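Local coordinates for 49 protein (Murid herpesvirus 4, PDB 6A4V) that probably promotes replication of this gammaherpesvirus by interacting with the host poly(ADP-ribose) polymerase 1, at residues 249-252 against 253-257. Numbering follows the deposited sequence.
Sequences LFKN and HVKEL
His253 lies one turn after Leu249, its side chain alongside that of Leu249, on alpha-helix 238-262 of this almost wholly helical protein; this part of the helix is amphipathic, with Phe250, Val254 and Leu257 buried. The CB of His253 sits 3.7 Å from Leu249 O, and CG is as close to that oxygen. CD2 comes nearest, meeting Leu249 O at the edge of the imidazole. At the tip NE2 reaches Leu249 CD1, 4.2 Å away. On the other flank of the ring ND1 donates a His-carboxylate hydrogen bond to Glu256 OE2, 2.7 Å away; OE2 lies 21° out of the imidazole plane, and ND1 meets it nearly along the carboxylate C-O axis. Glu256 CG, anti to its own backbone N (chi1 169°), begins an extended chain that places the carboxylate, and the bond would restrain the turn of the imidazole about CB-CG. Phe250 CE1 and Val254 CG2 touch at 4.2 Å; both residues pack on Leu69 of helix 61-85 and Leu286 of helix 274-289. In the backbone between them, Val254 N donates to Phe250 O (3.0 Å), a regular i to i+4 link. Lys251 and Lys255 run side by side, their ammonium nitrogens 5.0 Å apart; Lys255 NZ rests 3.4 Å from Lys251 CD.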
loop_
_atom_site.group_PDB
_atom_site.type_symbol
_atom_site.label_atom_id
_atom_site.label_comp_id
_atom_site.label_asym_id
_atom_site.label_seq_id
_atom_site.Cartn_x
_atom_site.Cartn_y
_atom_site.Cartn_z
ATOM N N LEU B 249 -5.806 19.245 -7.385
ATOM C CA LEU B 249 -7.142 19.299 -6.966
ATOM C C LEU B 249 -7.126 19.184 -5.453
ATOM O O LEU B 249 -7.879 19.841 -4.850
ATOM C CB LEU B 249 -7.909 18.204 -7.694
ATOM C CG LEU B 249 -9.431 18.305 -7.781
ATOM C CD1 LEU B 249 -9.895 19.633 -8.354
ATOM C CD2 LEU B 249 -9.985 17.134 -8.614
ATOM N N PHE B 250 -6.185 18.423 -4.859
ATOM C CA PHE B 250 -6.111 18.269 -3.380
ATOM C C PHE B 250 -5.494 19.533 -2.772
ATOM O O PHE B 250 -5.962 20.095 -1.745
ATOM C CB PHE B 250 -5.386 16.959 -3.077
ATOM C CG PHE B 250 -5.033 16.698 -1.642
ATOM C CD1 PHE B 250 -6.014 16.651 -0.679
ATOM C CD2 PHE B 250 -3.726 16.382 -1.278
ATOM C CE1 PHE B 250 -5.688 16.491 0.652
ATOM C CE2 PHE B 250 -3.409 16.095 0.043
ATOM C CZ PHE B 250 -4.396 16.202 1.019
ATOM N N LYS B 251 -4.353 19.940 -3.304
ATOM C CA LYS B 251 -3.716 21.175 -2.725
ATOM C C LYS B 251 -4.661 22.404 -2.729
ATOM O O LYS B 251 -4.668 23.214 -1.849
ATOM C CB LYS B 251 -2.508 21.524 -3.586
ATOM C CG LYS B 251 -1.647 22.660 -3.074
ATOM C CD LYS B 251 -1.065 23.490 -4.220
ATOM C CE LYS B 251 -0.475 22.689 -5.362
ATOM N NZ LYS B 251 0.138 23.625 -6.341
ATOM N N ASN B 252 -5.371 22.621 -3.843
ATOM C CA ASN B 252 -6.256 23.758 -4.004
ATOM C C ASN B 252 -7.503 23.630 -3.108
ATOM O O ASN B 252 -8.073 24.685 -2.633
ATOM C CB ASN B 252 -6.585 23.972 -5.480
ATOM C CG ASN B 252 -5.386 24.453 -6.253
ATOM O OD1 ASN B 252 -4.758 25.452 -5.856
ATOM N ND2 ASN B 252 -5.117 23.832 -7.410
ATOM N N HIS B 253 -7.948 22.416 -2.811
ATOM C CA HIS B 253 -9.114 22.335 -1.938
ATOM C C HIS B 253 -8.648 22.539 -0.522
ATOM O O HIS B 253 -9.450 23.020 0.258
ATOM C CB HIS B 253 -9.928 21.065 -2.028
ATOM C CG HIS B 253 -10.936 21.027 -3.118
ATOM N ND1 HIS B 253 -12.193 21.603 -2.984
ATOM C CD2 HIS B 253 -10.913 20.380 -4.311
ATOM C CE1 HIS B 253 -12.879 21.331 -4.079
ATOM N NE2 HIS B 253 -12.102 20.613 -4.931
ATOM N N VAL B 254 -7.372 22.229 -0.198
ATOM C CA VAL B 254 -6.884 22.669 1.123
ATOM C C VAL B 254 -6.962 24.210 1.202
ATOM O O VAL B 254 -7.398 24.776 2.214
ATOM C CB VAL B 254 -5.495 22.052 1.445
ATOM C CG1 VAL B 254 -4.884 22.650 2.709
ATOM C CG2 VAL B 254 -5.632 20.520 1.658
ATOM N N LYS B 255 -6.588 24.927 0.123
ATOM C CA LYS B 255 -6.656 26.420 0.225
ATOM C C LYS B 255 -8.097 26.919 0.374
ATOM O O LYS B 255 -8.289 27.814 1.141
ATOM C CB LYS B 255 -5.915 27.097 -0.914
ATOM C CG LYS B 255 -4.451 27.296 -0.521
ATOM C CD LYS B 255 -3.524 27.143 -1.647
ATOM C CE LYS B 255 -2.083 26.944 -1.227
ATOM N NZ LYS B 255 -1.318 26.377 -2.372
ATOM N N GLU B 256 -9.047 26.279 -0.327
ATOM C CA GLU B 256 -10.400 26.545 -0.211
ATOM C C GLU B 256 -10.827 26.360 1.242
ATOM O O GLU B 256 -11.486 27.228 1.768
ATOM C CB GLU B 256 -11.239 25.636 -1.108
ATOM C CG GLU B 256 -12.705 25.735 -0.790
ATOM C CD GLU B 256 -13.700 24.934 -1.604
ATOM O OE1 GLU B 256 -14.780 25.474 -1.800
ATOM O OE2 GLU B 256 -13.440 23.761 -1.968
ATOM N N LEU B 257 -10.515 25.199 1.850
ATOM C CA LEU B 257 -10.915 24.946 3.214
ATOM C C LEU B 257 -10.398 26.059 4.131
ATOM O O LEU B 257 -11.089 26.413 5.056
ATOM C CB LEU B 257 -10.366 23.600 3.689
ATOM C CG LEU B 257 -10.516 23.328 5.199
ATOM C CD1 LEU B 257 -11.875 22.754 5.504
ATOM C CD2 LEU B 257 -9.473 22.377 5.698
#